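Local coordinates for phosphoethanolamine N-methyltransferase 1 (PDB 4KRG), which probably transfers a methyl group from S-adenosylmethionine to phosphoethanolamine, a step in the making of phosphocholine in this nematode, at residues N58-D63 with A79-S84; V74-A79 with M102-Y107; K120-V125 with R148-D153. One frame throughout, in Å; residues are numbered along the deposited sequence.

Contact 1. Residues N58-D63 with A79-S84; sequences NKDVVD and ARWVLS
Val61 and Val82, with their neighbours, pair two parallel strands in the methyltransferase core. Strands 60-64 and 81-86 are linked by helix 70-78 in a right-handed beta-alpha-beta unit of Rossmann type. The axes of the short pieces 60-63 and 81-84 run 17° apart. The ladder alternates in the usual parallel way. Val61 N hydrogen-bonds to Trp81 O at 2.9 Å. Leu83 N hydrogen-bonds to Val61 O at 2.9 Å, and Asp63 N does the same to Leu83 O. Just before the strand, Lys59 O accepts a hydrogen bond from Arg80 N at 2.7 Å and a weak one from Trp81 N.

Asp60 and Arg80 carry the polar end. The arginine chain is extended up to CD and then bends at chi3 (73°), which turns its guanidinium back onto Asp60. The grip is side-on. NE of Arg80 meets Asp60 OD1 at 2.9 Å, and NH2 of Arg80 meets Asp60 OD2 at 2.8 Å. Each oxygen offers its syn lone pair, and the two flat groups are only 20° apart. CB of Asp60 also lies at the edge of the Trp81 ring. The indole NE1 hydrogen-bonds to Ser106 OG on the next strand.

On the same face of the sheet, Val62 CG2 lies beside Leu83 CD2 at 3.8 Å. On the other face, Val61 CG2 touches Ala79 CB at 3.7 Å. Asp63 and Ser84 point to that second face, and both hydrogen-bond to Thr72 OG1 of the helix. The side chain of Asp63 lies about 5 Å from the bound S-adenosylhomocysteine. The polar grip sits at the start of the strands, and the cofactor end lies farther along.

Two nitrogens holding two oxygens fix the rotation of the Asp60 carboxylate. The paired charges probably favour the ionised forms of both groups.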
loop_
_atom_site.group_PDB
_atom_site.type_symbol
_atom_site.label_atom_id
_atom_site.label_comp_id
_atom_site.label_asym_id
_atom_site.label_seq_id
_atom_site.Cartn_x
_atom_site.Cartn_y
_atom_site.Cartn_z
ATOM N N ASN A 58 15.458 19.520 10.749
ATOM C CA ASN A 58 15.322 19.692 12.198
ATOM C C ASN A 58 14.676 18.524 12.940
ATOM O O ASN A 58 14.407 18.614 14.139
ATOM C CB ASN A 58 14.592 20.989 12.544
ATOM C CG ASN A 58 15.375 22.215 12.159
ATOM O OD1 ASN A 58 16.573 22.142 11.885
ATOM N ND2 ASN A 58 14.703 23.359 12.144
ATOM N N LYS A 59 14.451 17.424 12.237
ATOM C CA LYS A 59 13.754 16.296 12.830
ATOM C C LYS A 59 14.700 15.187 13.284
ATOM O O LYS A 59 15.787 15.023 12.733
ATOM C CB LYS A 59 12.678 15.774 11.864
ATOM C CG LYS A 59 11.547 16.788 11.667
ATOM C CD LYS A 59 10.570 16.409 10.565
ATOM C CE LYS A 59 9.533 17.519 10.371
ATOM N NZ LYS A 59 9.403 17.939 8.948
ATOM N N ASP A 60 14.272 14.448 14.305
ATOM C CA ASP A 60 14.995 13.287 14.807
ATOM C C ASP A 60 14.398 12.000 14.227
ATOM O O ASP A 60 13.189 11.792 14.281
ATOM C CB ASP A 60 14.948 13.249 16.343
ATOM C CG ASP A 60 15.537 14.499 16.984
ATOM O OD1 ASP A 60 16.423 15.117 16.366
ATOM O OD2 ASP A 60 15.110 14.869 18.100
ATOM N N VAL A 61 15.257 11.144 13.688
ATOM C CA VAL A 61 14.831 9.932 12.997
ATOM C C VAL A 61 15.470 8.703 13.631
ATOM O O VAL A 61 16.628 8.742 14.038
ATOM C CB VAL A 61 15.241 9.974 11.505
ATOM C CG1 VAL A 61 14.738 8.752 10.771
ATOM C CG2 VAL A 61 14.727 11.235 10.839
ATOM N N VAL A 62 14.719 7.611 13.734
ATOM C CA VAL A 62 15.322 6.346 14.123
ATOM C C VAL A 62 15.155 5.353 12.985
ATOM O O VAL A 62 14.038 5.091 12.537
ATOM C CB VAL A 62 14.765 5.793 15.465
ATOM C CG1 VAL A 62 13.259 5.625 15.418
ATOM C CG2 VAL A 62 15.442 4.475 15.814
ATOM N N ASP A 63 16.280 4.841 12.487
ATOM C CA ASP A 63 16.284 3.887 11.376
ATOM C C ASP A 63 16.580 2.518 11.959
ATOM O O ASP A 63 17.722 2.221 12.302
ATOM C CB ASP A 63 17.331 4.289 10.330
ATOM C CG ASP A 63 17.445 3.293 9.177
ATOM O OD1 ASP A 63 16.633 2.342 9.078
ATOM O OD2 ASP A 63 18.362 3.475 8.343
ATOM N N ALA A 79 17.968 15.256 8.157
ATOM C CA ALA A 79 17.483 15.104 9.529
ATOM C C ALA A 79 18.457 15.760 10.497
ATOM O O ALA A 79 19.663 15.807 10.237
ATOM C CB ALA A 79 17.320 13.642 9.879
ATOM N N ARG A 80 17.951 16.264 11.616
ATOM C CA ARG A 80 18.842 16.815 12.625
ATOM C C ARG A 80 19.756 15.718 13.145
ATOM O O ARG A 80 20.959 15.913 13.281
ATOM C CB ARG A 80 18.068 17.428 13.787
ATOM C CG ARG A 80 18.987 18.012 14.844
ATOM C CD ARG A 80 18.235 18.700 15.960
ATOM N NE ARG A 80 17.563 17.756 16.846
ATOM C CZ ARG A 80 17.128 18.064 18.063
ATOM N NH1 ARG A 80 17.302 19.291 18.544
ATOM N NH2 ARG A 80 16.523 17.144 18.799
ATOM N N TRP A 81 19.174 14.555 13.402
ATOM C CA TRP A 81 19.894 13.455 14.021
ATOM C C TRP A 81 19.232 12.142 13.645
ATOM O O TRP A 81 18.015 12.070 13.507
ATOM C CB TRP A 81 19.879 13.640 15.531
ATOM C CG TRP A 81 20.383 12.487 16.343
ATOM C CD1 TRP A 81 21.685 12.164 16.603
ATOM C CD2 TRP A 81 19.583 11.535 17.050
ATOM N NE1 TRP A 81 21.742 11.056 17.414
ATOM C CE2 TRP A 81 20.464 10.651 17.706
ATOM C CE3 TRP A 81 18.203 11.337 17.187
ATOM C CZ2 TRP A 81 20.009 9.584 18.489
ATOM C CZ3 TRP A 81 17.754 10.283 17.962
ATOM C CH2 TRP A 81 18.654 9.420 18.604
ATOM N N VAL A 82 20.041 11.106 13.469
ATOM C CA VAL A 82 19.527 9.782 13.147
ATOM C C VAL A 82 20.141 8.762 14.092
ATOM O O VAL A 82 21.353 8.754 14.296
ATOM C CB VAL A 82 19.865 9.385 11.696
ATOM C CG1 VAL A 82 19.240 8.037 11.344
ATOM C CG2 VAL A 82 19.414 10.469 10.726
ATOM N N LEU A 83 19.301 7.919 14.681
ATOM C CA LEU A 83 19.775 6.749 15.406
ATOM C C LEU A 83 19.633 5.534 14.507
ATOM O O LEU A 83 18.535 5.200 14.066
ATOM C CB LEU A 83 18.970 6.527 16.683
ATOM C CG LEU A 83 19.176 5.151 17.318
ATOM C CD1 LEU A 83 20.595 5.010 17.827
ATOM C CD2 LEU A 83 18.180 4.910 18.438
ATOM N N SER A 84 20.748 4.868 14.244
ATOM C CA SER A 84 20.765 3.759 13.306
ATOM C C SER A 84 21.066 2.465 14.060
ATOM O O SER A 84 22.092 2.362 14.732
ATOM C CB SER A 84 21.831 4.023 12.253
ATOM O OG SER A 84 21.505 3.407 11.034
#

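Contact 2. Residues V74-A79 with M102-Y107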
loop_
_atom_site.group_PDB
_atom_site.type_symbol
_atom_site.label_atom_id
_atom_site.label_comp_id
_atom_site.label_asym_id
_atom_site.label_seq_id
_atom_site.Cartn_x
_atom_site.Cartn_y
_atom_site.Cartn_z
ATOM N N VAL A 74 21.609 8.742 3.641
ATOM C CA VAL A 74 20.886 9.845 3.030
ATOM C C VAL A 74 19.954 10.540 4.024
ATOM O O VAL A 74 19.759 11.753 3.952
ATOM C CB VAL A 74 20.111 9.387 1.771
ATOM C CG1 VAL A 74 19.425 10.568 1.102
ATOM C CG2 VAL A 74 21.052 8.712 0.778
ATOM N N LEU A 75 19.391 9.778 4.959
ATOM C CA LEU A 75 18.505 10.350 5.977
ATOM C C LEU A 75 19.216 11.429 6.796
ATOM O O LEU A 75 18.659 12.493 7.054
ATOM C CB LEU A 75 17.957 9.264 6.909
ATOM C CG LEU A 75 16.957 8.245 6.341
ATOM C CD1 LEU A 75 16.765 7.088 7.321
ATOM C CD2 LEU A 75 15.611 8.892 6.038
ATOM N N ALA A 76 20.459 11.156 7.176
ATOM C CA ALA A 76 21.239 12.091 7.982
ATOM C C ALA A 76 21.678 13.341 7.216
ATOM O O ALA A 76 22.244 14.256 7.811
ATOM C CB ALA A 76 22.442 11.395 8.578
ATOM N N GLU A 77 21.442 13.387 5.908
ATOM C CA GLU A 77 21.758 14.586 5.132
ATOM C C GLU A 77 20.848 15.741 5.502
ATOM O O GLU A 77 21.257 16.896 5.451
ATOM C CB GLU A 77 21.631 14.325 3.629
ATOM C CG GLU A 77 22.720 13.467 3.029
ATOM C CD GLU A 77 22.475 13.172 1.558
ATOM O OE1 GLU A 77 21.579 13.810 0.961
ATOM O OE2 GLU A 77 23.175 12.297 0.999
ATOM N N THR A 78 19.601 15.438 5.849
ATOM C CA THR A 78 18.650 16.502 6.167
ATOM C C THR A 78 18.055 16.451 7.577
ATOM O O THR A 78 17.688 17.487 8.129
ATOM C CB THR A 78 17.541 16.607 5.113
ATOM O OG1 THR A 78 16.928 15.326 4.927
ATOM C CG2 THR A 78 18.130 17.082 3.791
ATOM N N ALA A 79 17.968 15.256 8.157
ATOM C CA ALA A 79 17.483 15.104 9.529
ATOM C C ALA A 79 18.457 15.760 10.497
ATOM O O ALA A 79 19.663 15.807 10.237
ATOM C CB ALA A 79 17.320 13.642 9.879
HETATM N N MSE A 102 30.265 11.604 8.406
HETATM C CA MSE A 102 29.131 12.326 8.969
HETATM C C MSE A 102 29.168 12.351 10.489
HETATM O O MSE A 102 29.764 11.482 11.115
HETATM C CB MSE A 102 27.828 11.729 8.465
HETATM C CG MSE A 102 27.819 11.605 6.964
HETATM SE SE MSE A 102 26.110 11.052 6.274
HETATM C CE MSE A 102 25.149 12.722 6.507
ATOM N N GLY A 103 28.532 13.352 11.084
ATOM C CA GLY A 103 28.648 13.561 12.513
ATOM C C GLY A 103 27.342 13.619 13.282
ATOM O O GLY A 103 27.349 13.888 14.482
ATOM N N ASN A 104 26.222 13.363 12.610
ATOM C CA ASN A 104 24.915 13.400 13.270
ATOM C C ASN A 104 24.221 12.043 13.326
ATOM O O ASN A 104 22.994 11.967 13.384
ATOM C CB ASN A 104 23.986 14.426 12.616
ATOM C CG ASN A 104 23.653 14.088 11.165
ATOM O OD1 ASN A 104 24.446 13.458 10.461
ATOM N ND2 ASN A 104 22.477 14.519 10.711
ATOM N N ILE A 105 25.011 10.976 13.308
ATOM C CA ILE A 105 24.467 9.628 13.381
ATOM C C ILE A 105 24.940 8.913 14.643
ATOM O O ILE A 105 26.143 8.824 14.903
ATOM C CB ILE A 105 24.886 8.780 12.168
ATOM C CG1 ILE A 105 24.472 9.456 10.859
ATOM C CG2 ILE A 105 24.265 7.394 12.261
ATOM C CD1 ILE A 105 25.086 8.817 9.638
ATOM N N SER A 106 23.990 8.410 15.423
ATOM C CA SER A 106 24.300 7.524 16.533
ATOM C C SER A 106 24.089 6.087 16.068
ATOM O O SER A 106 23.208 5.824 15.243
ATOM C CB SER A 106 23.401 7.822 17.736
ATOM O OG SER A 106 23.771 9.031 18.382
ATOM N N TYR A 107 24.892 5.167 16.599
ATOM C CA TYR A 107 24.812 3.756 16.226
ATOM C C TYR A 107 24.481 2.855 17.402
ATOM O O TYR A 107 24.965 3.056 18.511
ATOM C CB TYR A 107 26.129 3.290 15.610
ATOM C CG TYR A 107 26.508 4.055 14.378
ATOM C CD1 TYR A 107 25.972 3.721 13.145
ATOM C CD2 TYR A 107 27.392 5.121 14.444
ATOM C CE1 TYR A 107 26.309 4.424 12.006
ATOM C CE2 TYR A 107 27.738 5.829 13.305
ATOM C CZ TYR A 107 27.192 5.471 12.093
ATOM O OH TYR A 107 27.526 6.166 10.960
#
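Ala76 and Asn104 meet where the C-terminal part of helix 70-78 lies beside the chain entering strand 105-109 of the methyltransferase core. The contact is small. It sets the helix against the residues leading into a strand of the sheet.

Asn104 makes the polar link. Its ND2 gives a hydrogen bond to Ala76 O at 2.9 Å, with an N-H...O angle of 161°. The donor lies in the carbonyl plane of Ala76, on a lone pair, and the oxygen lies nearly in the plane of the amide. The torsion chi1 of 64° places CG between the backbone N and the carbonyl carbon of Asn104, and the amide nitrogen then comes to Ala76 O. The same ND2 also hydrogen-bonds to Arg80 O, which follows the helix in the chain. One amide group thus serves two backbone oxygens around the turn from helix to strand. OD1 of Asn104 faces the methyl of Ala76, with CB 3.4 Å away.

The apolar part centres on Ala76 CB. CG1 of Ile105 reaches it at 3.6 Å, and CD1 of Ile105 follows at 3.8 Å. From another direction comes Met102, a selenomethionine, with selenium (SE) in place of sulfur. Its chain bends at chi3 (74°), which brings CE to 3.7 Å from Ala76 CB. That methyl also lies 3.5 Å from Ala76 O and passes near Glu77 N. Ala76 is buried, whereas Met102, Asn104 and Ile105 are partly exposed.

Strand 105-109 runs parallel to strand 81-86, with backbone hydrogen bonds from Ser106 to Val82 and Ser84. The amide bonded to Ala76 O is a local feature. The layering of a helix on a parallel sheet is typical of the Rossmann-like methyltransferase fold.

Contact 3. Residues K120-V125 with R148-D153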
loop_
_atom_site.group_PDB
_atom_site.type_symbol
_atom_site.label_atom_id
_atom_site.label_comp_id
_atom_site.label_asym_id
_atom_site.label_seq_id
_atom_site.Cartn_x
_atom_site.Cartn_y
_atom_site.Cartn_z
ATOM N N LYS A 120 7.742 10.297 22.952
ATOM C CA LYS A 120 7.818 11.511 22.146
ATOM C C LYS A 120 9.264 11.926 21.937
ATOM O O LYS A 120 9.622 13.071 22.169
ATOM C CB LYS A 120 7.022 12.637 22.809
ATOM C CG LYS A 120 5.567 12.264 23.105
ATOM C CD LYS A 120 4.961 13.201 24.141
ATOM C CE LYS A 120 4.108 12.456 25.165
ATOM N NZ LYS A 120 3.649 13.347 26.275
ATOM N N SER A 121 10.090 10.982 21.504
ATOM C CA SER A 121 11.513 11.233 21.362
ATOM C C SER A 121 11.973 11.301 19.911
ATOM O O SER A 121 13.087 11.733 19.643
ATOM C CB SER A 121 12.312 10.175 22.111
ATOM O OG SER A 121 11.984 8.885 21.651
ATOM N N VAL A 122 11.135 10.857 18.978
ATOM C CA VAL A 122 11.465 10.964 17.549
ATOM C C VAL A 122 10.309 11.515 16.721
ATOM O O VAL A 122 9.164 11.551 17.173
ATOM C CB VAL A 122 11.934 9.618 16.925
ATOM C CG1 VAL A 122 13.243 9.157 17.539
ATOM C CG2 VAL A 122 10.868 8.552 17.074
ATOM N N ASP A 123 10.628 11.947 15.508
ATOM C CA ASP A 123 9.633 12.470 14.586
ATOM C C ASP A 123 9.341 11.481 13.475
ATOM O O ASP A 123 8.253 11.483 12.908
ATOM C CB ASP A 123 10.120 13.780 13.978
ATOM C CG ASP A 123 10.327 14.852 15.017
ATOM O OD1 ASP A 123 9.322 15.277 15.617
ATOM O OD2 ASP A 123 11.486 15.260 15.252
ATOM N N LEU A 124 10.327 10.652 13.158
ATOM C CA LEU A 124 10.166 9.618 12.140
ATOM C C LEU A 124 10.734 8.297 12.635
ATOM O O LEU A 124 11.875 8.238 13.085
ATOM C CB LEU A 124 10.872 10.020 10.843
ATOM C CG LEU A 124 10.892 8.981 9.710
ATOM C CD1 LEU A 124 9.493 8.702 9.190
ATOM C CD2 LEU A 124 11.793 9.435 8.571
ATOM N N VAL A 125 9.925 7.248 12.574
ATOM C CA VAL A 125 10.415 5.895 12.768
ATOM C C VAL A 125 10.525 5.293 11.376
ATOM O O VAL A 125 9.519 5.092 10.699
ATOM C CB VAL A 125 9.463 5.060 13.663
ATOM C CG1 VAL A 125 9.865 3.583 13.674
ATOM C CG2 VAL A 125 9.459 5.605 15.081
ATOM N N ARG A 148 4.523 4.960 21.065
ATOM C CA ARG A 148 5.000 5.585 22.293
ATOM C C ARG A 148 6.116 6.596 22.024
ATOM O O ARG A 148 6.140 7.674 22.614
ATOM C CB ARG A 148 5.501 4.502 23.251
ATOM C CG ARG A 148 6.078 5.017 24.554
ATOM C CD ARG A 148 6.693 3.887 25.352
ATOM N NE ARG A 148 7.151 4.333 26.668
ATOM C CZ ARG A 148 6.370 4.417 27.741
ATOM N NH1 ARG A 148 5.087 4.092 27.658
ATOM N NH2 ARG A 148 6.871 4.828 28.898
ATOM N N TRP A 149 7.030 6.236 21.129
ATOM C CA TRP A 149 8.220 7.033 20.839
ATOM C C TRP A 149 7.947 8.244 19.969
ATOM O O TRP A 149 8.662 9.238 20.036
ATOM C CB TRP A 149 9.244 6.169 20.122
ATOM C CG TRP A 149 9.647 4.965 20.891
ATOM C CD1 TRP A 149 9.588 4.792 22.243
ATOM C CD2 TRP A 149 10.182 3.755 20.349
ATOM N NE1 TRP A 149 10.057 3.542 22.578
ATOM C CE2 TRP A 149 10.426 2.885 21.434
ATOM C CE3 TRP A 149 10.477 3.318 19.055
ATOM C CZ2 TRP A 149 10.953 1.607 21.260
ATOM C CZ3 TRP A 149 11.001 2.051 18.884
ATOM C CH2 TRP A 149 11.232 1.210 19.981
ATOM N N LEU A 150 6.925 8.153 19.129
ATOM C CA LEU A 150 6.624 9.227 18.195
ATOM C C LEU A 150 6.013 10.444 18.885
ATOM O O LEU A 150 5.189 10.311 19.795
ATOM C CB LEU A 150 5.684 8.729 17.095
ATOM C CG LEU A 150 6.351 8.001 15.931
ATOM C CD1 LEU A 150 5.298 7.388 15.021
ATOM C CD2 LEU A 150 7.208 8.977 15.155
ATOM N N ARG A 151 6.429 11.631 18.457
ATOM C CA ARG A 151 5.725 12.857 18.817
ATOM C C ARG A 151 4.417 12.948 18.026
ATOM O O ARG A 151 4.277 12.303 16.990
ATOM C CB ARG A 151 6.606 14.076 18.545
ATOM C CG ARG A 151 7.639 14.314 19.621
ATOM C CD ARG A 151 8.657 15.369 19.233
ATOM N NE ARG A 151 9.903 15.116 19.943
ATOM C CZ ARG A 151 11.039 14.753 19.360
ATOM N NH1 ARG A 151 11.105 14.638 18.048
ATOM N NH2 ARG A 151 12.117 14.525 20.093
ATOM N N ALA A 152 3.455 13.724 18.522
ATOM C CA ALA A 152 2.225 13.980 17.775
ATOM C C ALA A 152 2.604 14.572 16.418
ATOM O O ALA A 152 3.594 15.296 16.329
ATOM C CB ALA A 152 1.344 14.934 18.531
ATOM N N ASP A 153 1.821 14.260 15.381
ATOM C CA ASP A 153 2.135 14.582 13.975
ATOM C C ASP A 153 3.277 13.745 13.387
ATOM O O ASP A 153 3.561 13.835 12.195
ATOM C CB ASP A 153 2.430 16.074 13.754
ATOM C CG ASP A 153 1.313 16.972 14.226
ATOM O OD1 ASP A 153 0.171 16.487 14.346
ATOM O OD2 ASP A 153 1.584 18.168 14.476
#
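Arg151 reaches across Lys120, Ser121, Val122 and Asp123. Its CB lies 3.8 Å from Val122 O, the oxygen that also accepts the backbone N of Arg151 at 3.0 Å. CG packs on Lys120 CB at 3.7 Å. From CG to NE the chain is extended, and CD passes Asp123 OD1 at 3.7 Å. NE then comes to 3.0 Å from Lys120 O. The backbone N of Val122 lies over one face of the guanidinium, toward its rim.

The setting is the Rossmann-like sheet. Val122 and Leu150 form a short parallel bridge where helix 136-149 gives way to strand 150-151. Here Trp149 O accepts both Ser121 N and Val122 N. CG of Leu150 packs against Val125 CG2.

At the tip, NH1 of Arg151 forms a salt bridge with Asp123 OD2 at 2.9 Å and a hydrogen bond with OD1 of the same residue at 3.1 Å. It meets OD1 from above the carboxylate plane, and the two flat groups are turned 45° apart. OD2 also accepts the backbone N of Asp60. NH2 of Arg151 ends 3.0 Å from Ser121 O, with Asp60 OD2 as a long, weak ion-pair partner.

The three contacts lie in one parallel core of the methyltransferase domain, on the same side of the chain's centre. Centres of contacts 1 and 2 are about 6 Å apart, and the two share Ala79. Between centres, contact 3 is about 11 Å from contact 1 and about 17 Å from contact 2. Strand 60-64 has strands 81-86 and 122-126 as neighbours, and strand 105-109 extends the sheet beyond 81-86. Contact 1 therefore stands between the other two. Along the chain, contacts 1 and 2 interleave, and contact 3 opens after both have closed. Together they join strands and helices of the domain that holds S-adenosylhomocysteine.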